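PDB 2VVF: major capsid protein P2, which builds the outer protein shell of bacteriophage PM2, assembling as a homotrimer whose subunits each fold as a double jelly roll. Local coordinates for residues N69-R74 with T218-F223; L62-L67 with H176-G181; L164-G169 with Q240-K245. One frame throughout, in Å; residues are numbered along the deposited sequence.

Contact 1 (N69-R74 with T218-F223); sequences NTRHKR and TYTIDF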
# COMPACT_ATOMS: atom_id res chain seq x y z
N ASN A 69 4.16 8.89 14.33
CA ASN A 69 4.61 8.17 13.15
C ASN A 69 4.33 6.68 13.27
O ASN A 69 3.97 6.02 12.29
CB ASN A 69 6.11 8.41 12.92
CG ASN A 69 6.43 9.85 12.57
OD1 ASN A 69 5.60 10.56 11.99
ND2 ASN A 69 7.63 10.29 12.91
N THR A 70 4.50 6.14 14.48
CA THR A 70 4.25 4.73 14.74
C THR A 70 2.80 4.37 14.46
O THR A 70 2.50 3.30 13.92
CB THR A 70 4.64 4.35 16.18
OG1 THR A 70 6.01 4.72 16.42
CG2 THR A 70 4.48 2.86 16.40
N ARG A 71 1.89 5.26 14.84
CA ARG A 71 0.45 5.04 14.65
C ARG A 71 0.08 4.80 13.19
O ARG A 71 -0.79 3.97 12.89
CB ARG A 71 -0.35 6.22 15.20
CG ARG A 71 -1.73 5.84 15.69
CD ARG A 71 -2.53 7.07 16.07
NE ARG A 71 -2.89 7.86 14.89
CZ ARG A 71 -3.82 7.50 14.01
NH1 ARG A 71 -4.47 6.36 14.15
NH2 ARG A 71 -4.08 8.28 12.97
N HIS A 72 0.72 5.53 12.28
CA HIS A 72 0.45 5.40 10.86
C HIS A 72 1.31 4.30 10.25
O HIS A 72 1.28 4.07 9.03
CB HIS A 72 0.72 6.72 10.14
CG HIS A 72 -0.24 7.81 10.51
ND1 HIS A 72 -1.56 7.80 10.11
CD2 HIS A 72 -0.07 8.94 11.23
CE1 HIS A 72 -2.16 8.88 10.57
NE2 HIS A 72 -1.28 9.59 11.25
N LYS A 73 2.09 3.64 11.09
CA LYS A 73 2.98 2.57 10.66
C LYS A 73 4.06 3.09 9.72
O LYS A 73 4.42 2.42 8.75
CB LYS A 73 2.19 1.44 10.00
CG LYS A 73 1.32 0.66 10.97
CD LYS A 73 1.41 -0.83 10.71
CE LYS A 73 0.58 -1.61 11.71
NZ LYS A 73 -0.13 -2.75 11.07
N ARG A 74 4.56 4.28 10.00
CA ARG A 74 5.62 4.87 9.19
C ARG A 74 6.95 4.28 9.66
O ARG A 74 7.06 3.79 10.78
CB ARG A 74 5.63 6.39 9.34
CG ARG A 74 4.42 7.09 8.77
CD ARG A 74 4.28 8.49 9.35
NE ARG A 74 3.18 9.23 8.74
CZ ARG A 74 2.70 10.37 9.22
NH1 ARG A 74 3.22 10.90 10.32
NH2 ARG A 74 1.70 10.98 8.60
N THR A 218 -3.84 4.91 25.08
CA THR A 218 -4.42 5.90 24.18
C THR A 218 -5.67 5.39 23.50
O THR A 218 -5.71 4.27 23.00
CB THR A 218 -3.41 6.35 23.11
OG1 THR A 218 -2.13 6.59 23.71
CG2 THR A 218 -3.90 7.63 22.44
N TYR A 219 -6.69 6.25 23.43
CA TYR A 219 -7.93 5.93 22.73
C TYR A 219 -8.00 6.88 21.55
O TYR A 219 -8.27 8.07 21.72
CB TYR A 219 -9.14 6.12 23.63
CG TYR A 219 -10.42 5.53 23.07
CD1 TYR A 219 -10.89 4.30 23.51
CD2 TYR A 219 -11.15 6.21 22.10
CE1 TYR A 219 -12.06 3.76 23.00
CE2 TYR A 219 -12.31 5.67 21.58
CZ TYR A 219 -12.76 4.45 22.04
OH TYR A 219 -13.92 3.92 21.53
N THR A 220 -7.69 6.37 20.37
CA THR A 220 -7.66 7.19 19.16
C THR A 220 -8.97 7.18 18.38
O THR A 220 -9.52 6.11 18.07
CB THR A 220 -6.48 6.80 18.25
OG1 THR A 220 -5.24 7.15 18.90
CG2 THR A 220 -6.57 7.52 16.92
N ILE A 221 -9.45 8.37 18.06
CA ILE A 221 -10.66 8.53 17.26
C ILE A 221 -10.23 9.07 15.90
O ILE A 221 -10.16 10.29 15.70
CB ILE A 221 -11.68 9.45 17.93
CG1 ILE A 221 -12.29 8.77 19.16
CG2 ILE A 221 -12.77 9.86 16.95
CD1 ILE A 221 -13.19 9.67 19.98
N ASP A 222 -9.88 8.16 15.00
CA ASP A 222 -9.41 8.51 13.66
C ASP A 222 -10.57 8.83 12.73
O ASP A 222 -11.40 7.97 12.44
CB ASP A 222 -8.58 7.36 13.09
CG ASP A 222 -7.52 7.83 12.12
OD1 ASP A 222 -7.77 8.82 11.40
OD2 ASP A 222 -6.44 7.20 12.08
N PHE A 223 -10.61 10.07 12.25
CA PHE A 223 -11.67 10.51 11.34
C PHE A 223 -11.22 10.41 9.88
O PHE A 223 -11.96 10.79 8.97
CB PHE A 223 -12.10 11.94 11.65
CG PHE A 223 -12.73 12.11 13.00
CD1 PHE A 223 -13.95 11.52 13.30
CD2 PHE A 223 -12.11 12.88 13.97
CE1 PHE A 223 -14.53 11.68 14.54
CE2 PHE A 223 -12.69 13.05 15.22
CZ PHE A 223 -13.90 12.45 15.51
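Two nitrogens of Arg71 close on one carboxylate oxygen of Asp222, forming a buried salt bridge between the two jelly rolls of the subunit. Arg71 NH2 lies 2.7 Å from Asp222 OD2, and Arg71 NH1 is 3.0 Å from the same oxygen. The grip is end-on: OD2 sits at the edge of the guanidinium, near its plane, yet both donors come to it from one face of the carboxylate, whose plane is turned 67° from that of the guanidinium. OD1 turns instead to the backbone N of Met224. Arg71 belongs to helix 63-71, and with CG anti to the backbone N its chain runs out toward strand 218-222, then bends at chi3 (70°) to bring the end group onto Asp222. Thr220, two residues earlier on the strand, lays its methyl CG2 over one guanidinium face, 3.7 Å from Arg71 NH1, while its OG1 hydrogen-bonds to ND1 of His176. Leu207 of helix 200-209 packs against Arg71, Thr220 and Asp222 alike. Behind the bridge the chain leaves the helix through a Schellman motif at Lys73. This brings back Arg74, whose NH1 donates to Asn69 OD1 at 2.9 Å, with His72 CD2 over the centre of the Arg74 guanidinium.

Contact 2 (L62-L67 with H176-G181); sequences LNDLIL and HIKAAG
Lys178 and Asp64 meet head-on from the two sides of the contact and carry nearly all of its partly buried surface. The ammonium NZ of Lys178 donates to Asp64 OD2 at 2.6 Å, a short salt bridge that uses the syn lone pair, on the side of the other carboxylate oxygen. That second oxygen, OD1 of Asp64, stays 3.5 Å from Lys178 NZ, so the lysine leans on one oxygen and does not straddle both. Lys178 CE follows its nitrogen in and ends 3.4 Å from Asp64 OD2. The lysine chain bends at chi2 and chi3 (-89° at the latter) on its way across. The backbones it spans are well apart, with the CA atoms of Asp64 and Lys178 10.9 Å from each other. Asp64 lies in the first turn of helix 63-71, which follows strand 54-59 of the N-terminal jelly roll, whereas Lys178 ends strand 171-178 of the C-terminal one; the ion pair thus spans the junction of the two barrels. Tyr59 of strand 54-59 packs against Asp64. Weaker, long ion pairs extend the charge network, from Lys178 to Glu255 and from Asp64 to Arg147.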
# COMPACT_ATOMS: atom_id res chain seq x y z
N LEU A 62 9.54 14.85 22.30
CA LEU A 62 9.83 14.31 20.97
C LEU A 62 9.28 12.89 20.82
O LEU A 62 9.11 12.40 19.71
CB LEU A 62 11.33 14.33 20.70
CG LEU A 62 11.75 14.31 19.23
CD1 LEU A 62 11.19 15.52 18.49
CD2 LEU A 62 13.26 14.24 19.10
N ASN A 63 9.00 12.24 21.94
CA ASN A 63 8.47 10.88 21.93
C ASN A 63 7.07 10.83 21.34
O ASN A 63 6.64 9.80 20.83
CB ASN A 63 8.47 10.29 23.34
CG ASN A 63 8.17 8.80 23.34
OD1 ASN A 63 8.79 8.04 22.60
ND2 ASN A 63 7.21 8.39 24.16
N ASP A 64 6.35 11.95 21.43
CA ASP A 64 5.00 12.04 20.90
C ASP A 64 5.03 12.07 19.38
O ASP A 64 4.06 11.68 18.72
CB ASP A 64 4.28 13.27 21.46
CG ASP A 64 3.65 13.01 22.81
OD1 ASP A 64 4.32 13.28 23.84
OD2 ASP A 64 2.50 12.52 22.85
N LEU A 65 6.15 12.53 18.82
CA LEU A 65 6.31 12.57 17.37
C LEU A 65 6.63 11.17 16.88
O LEU A 65 6.25 10.78 15.77
CB LEU A 65 7.43 13.54 16.98
CG LEU A 65 7.76 13.63 15.49
CD1 LEU A 65 6.59 14.19 14.70
CD2 LEU A 65 9.02 14.46 15.25
N ILE A 66 7.33 10.41 17.72
CA ILE A 66 7.68 9.03 17.40
C ILE A 66 6.42 8.18 17.40
O ILE A 66 6.25 7.29 16.56
CB ILE A 66 8.71 8.47 18.41
CG1 ILE A 66 10.09 9.09 18.17
CG2 ILE A 66 8.77 6.96 18.32
CD1 ILE A 66 11.11 8.73 19.22
N LEU A 67 5.53 8.45 18.35
CA LEU A 67 4.27 7.73 18.47
C LEU A 67 3.31 8.12 17.35
O LEU A 67 2.54 7.30 16.85
CB LEU A 67 3.63 8.00 19.83
CG LEU A 67 4.44 7.51 21.03
CD1 LEU A 67 3.76 7.86 22.34
CD2 LEU A 67 4.68 6.01 20.93
N HIS A 176 -6.81 12.06 20.10
CA HIS A 176 -6.14 11.03 20.88
C HIS A 176 -6.26 11.27 22.37
O HIS A 176 -5.73 12.25 22.89
CB HIS A 176 -4.66 10.92 20.48
CG HIS A 176 -4.44 10.88 19.00
ND1 HIS A 176 -4.45 9.70 18.29
CD2 HIS A 176 -4.19 11.86 18.11
CE1 HIS A 176 -4.22 9.96 17.01
NE2 HIS A 176 -4.07 11.27 16.88
N ILE A 177 -6.96 10.38 23.06
CA ILE A 177 -7.14 10.49 24.50
C ILE A 177 -6.05 9.68 25.21
O ILE A 177 -6.06 8.45 25.17
CB ILE A 177 -8.54 10.03 24.93
CG1 ILE A 177 -9.61 10.92 24.28
CG2 ILE A 177 -8.67 10.06 26.45
CD1 ILE A 177 -10.86 10.16 23.87
N LYS A 178 -5.11 10.38 25.83
CA LYS A 178 -4.02 9.73 26.53
C LYS A 178 -4.35 9.50 28.00
O LYS A 178 -4.16 10.38 28.84
CB LYS A 178 -2.73 10.55 26.39
CG LYS A 178 -2.26 10.72 24.96
CD LYS A 178 -0.75 10.61 24.87
CE LYS A 178 -0.09 11.97 25.06
NZ LYS A 178 1.40 11.85 25.14
N ALA A 179 -4.84 8.30 28.30
CA ALA A 179 -5.21 7.92 29.66
C ALA A 179 -5.09 6.40 29.77
O ALA A 179 -5.24 5.69 28.77
CB ALA A 179 -6.62 8.37 29.98
N ALA A 180 -4.81 5.91 30.97
CA ALA A 180 -4.63 4.47 31.17
C ALA A 180 -5.90 3.69 31.53
O ALA A 180 -5.89 2.46 31.47
CB ALA A 180 -3.54 4.22 32.20
N GLY A 181 -6.96 4.38 31.91
CA GLY A 181 -8.19 3.70 32.32
C GLY A 181 -9.44 4.00 31.49
O GLY A 181 -10.55 3.99 32.02

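Contact 3 (L164-G169 with Q240-K245); sequences LPRPVG and QDLRLK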
# COMPACT_ATOMS: atom_id res chain seq x y z
N LEU A 164 -13.76 21.72 23.46
CA LEU A 164 -12.65 21.67 22.51
C LEU A 164 -12.79 22.79 21.49
O LEU A 164 -13.88 23.03 20.96
CB LEU A 164 -12.59 20.31 21.81
CG LEU A 164 -12.05 19.15 22.64
CD1 LEU A 164 -12.02 17.86 21.83
CD2 LEU A 164 -10.67 19.47 23.21
N PRO A 165 -11.69 23.50 21.23
CA PRO A 165 -11.71 24.61 20.28
C PRO A 165 -12.31 24.19 18.94
O PRO A 165 -12.04 23.11 18.43
CB PRO A 165 -10.22 24.94 20.11
CG PRO A 165 -9.59 24.50 21.38
CD PRO A 165 -10.35 23.27 21.80
N ARG A 166 -13.14 25.07 18.38
CA ARG A 166 -13.79 24.80 17.10
C ARG A 166 -13.52 25.90 16.09
O ARG A 166 -14.45 26.57 15.63
CB ARG A 166 -15.30 24.61 17.29
CG ARG A 166 -15.69 23.31 17.96
CD ARG A 166 -17.16 23.00 17.74
NE ARG A 166 -17.96 23.19 18.95
CZ ARG A 166 -18.93 24.09 19.06
NH1 ARG A 166 -19.23 24.88 18.04
NH2 ARG A 166 -19.60 24.20 20.20
N PRO A 167 -12.26 26.09 15.72
CA PRO A 167 -11.89 27.10 14.74
C PRO A 167 -12.72 26.93 13.47
O PRO A 167 -12.76 25.85 12.89
CB PRO A 167 -10.41 26.81 14.46
CG PRO A 167 -10.18 25.42 14.97
CD PRO A 167 -11.10 25.26 16.12
N VAL A 168 -13.40 28.00 13.07
CA VAL A 168 -14.26 27.96 11.89
C VAL A 168 -13.51 27.71 10.59
O VAL A 168 -12.50 28.35 10.30
CB VAL A 168 -15.14 29.22 11.80
CG1 VAL A 168 -15.98 29.19 10.54
CG2 VAL A 168 -16.02 29.35 13.04
N GLY A 169 -14.02 26.77 9.79
CA GLY A 169 -13.42 26.45 8.50
C GLY A 169 -12.37 25.35 8.61
O GLY A 169 -11.98 24.75 7.60
N GLN A 240 -23.44 23.38 17.04
CA GLN A 240 -23.81 23.89 18.36
C GLN A 240 -23.13 23.12 19.49
O GLN A 240 -22.85 23.68 20.55
CB GLN A 240 -25.33 23.84 18.54
CG GLN A 240 -25.91 25.08 19.20
CD GLN A 240 -25.94 26.27 18.26
OE1 GLN A 240 -26.93 26.50 17.57
NE2 GLN A 240 -24.85 27.03 18.23
N ASP A 241 -22.89 21.83 19.27
CA ASP A 241 -22.27 20.99 20.29
C ASP A 241 -21.34 19.93 19.72
O ASP A 241 -21.73 19.12 18.88
CB ASP A 241 -23.36 20.33 21.15
CG ASP A 241 -22.80 19.74 22.43
OD1 ASP A 241 -22.31 20.52 23.29
OD2 ASP A 241 -22.87 18.51 22.60
N LEU A 242 -20.10 19.95 20.19
CA LEU A 242 -19.08 18.98 19.80
C LEU A 242 -18.69 18.31 21.11
O LEU A 242 -17.95 18.88 21.91
CB LEU A 242 -17.88 19.70 19.19
CG LEU A 242 -16.88 18.89 18.36
CD1 LEU A 242 -16.34 17.71 19.15
CD2 LEU A 242 -17.50 18.44 17.05
N ARG A 243 -19.26 17.14 21.37
CA ARG A 243 -19.06 16.46 22.64
C ARG A 243 -18.36 15.11 22.60
O ARG A 243 -18.46 14.36 21.63
CB ARG A 243 -20.40 16.34 23.37
CG ARG A 243 -20.33 15.65 24.71
CD ARG A 243 -21.65 15.83 25.45
NE ARG A 243 -22.19 17.17 25.28
CZ ARG A 243 -22.04 18.15 26.16
NH1 ARG A 243 -21.38 17.93 27.29
NH2 ARG A 243 -22.56 19.35 25.92
N LEU A 244 -17.67 14.80 23.70
CA LEU A 244 -16.95 13.55 23.86
C LEU A 244 -17.36 12.94 25.19
O LEU A 244 -17.22 13.57 26.24
CB LEU A 244 -15.45 13.81 23.85
CG LEU A 244 -14.51 12.80 23.19
CD1 LEU A 244 -14.85 12.61 21.72
CD2 LEU A 244 -13.07 13.25 23.34
N LYS A 245 -17.90 11.72 25.16
CA LYS A 245 -18.31 11.04 26.38
C LYS A 245 -17.34 9.90 26.69
O LYS A 245 -17.34 8.87 26.01
CB LYS A 245 -19.74 10.50 26.24
CG LYS A 245 -20.81 11.57 26.20
CD LYS A 245 -22.20 10.98 26.35
CE LYS A 245 -23.25 12.06 26.59
NZ LYS A 245 -24.23 12.14 25.48
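Asp241, whose backbone N lies over one face of the Arg166 guanidinium, has its carboxylate held by Arg243, two residues on in strand 242-248: Arg243 NE donates to the syn lone pair of Asp241 OD2 at 3.1 Å, and Arg243 NH2 adds a weak bond to OD1. Within the C-terminal jelly roll, the contact sets the loop that passes from strand 157-161 of one sheet to strand 171-178 of the other against the start of strand 242-248. Arg243 NH1 makes a further salt bridge to Glu160, and the backbone N of Asp241 is bound by Asp190 OD1.

Across the segments the work is done by Arg166. A bend at chi3 (-107°) carries its guanidinium past Leu242 CB, and Arg166 NH2 ends 3.3 Å from Gln240 O. Arg166 NH2 and Asp241 OD1 are 5.5 Å apart, and their opposite charges may attract weakly. Leu235 packs against Arg166 as well. Farther into the barrel, Leu164 points toward the strand, as Leu242 and Leu244 point toward the loop. The side chains of Arg166 and Leu242 run alongside, pointing opposite ways, which brings Arg166 CD to 3.7 Å and Arg166 NE to 3.5 Å from Leu242 CB.

From the N terminus the chain first supplies helix 63-71, shared by contacts 2 and 1, then the loop 164-169 of contact 3. The loops close in the order 62-67 to 176-181, 69-74 to 218-223 and 164-169 to 240-245. Each pair of contacts crosses and none nests. Contacts 1 and 2 tie one helix of the N-terminal jelly roll to neighbouring strands of a C-terminal sheet, where Tyr219 N bonds to Ile177 O. Contact 3 lies wholly within the C-terminal jelly roll, its centre about 21 Å from the other two centres. Leu244 joins it to both by packing against Ile221 and Ile177 between the sheets.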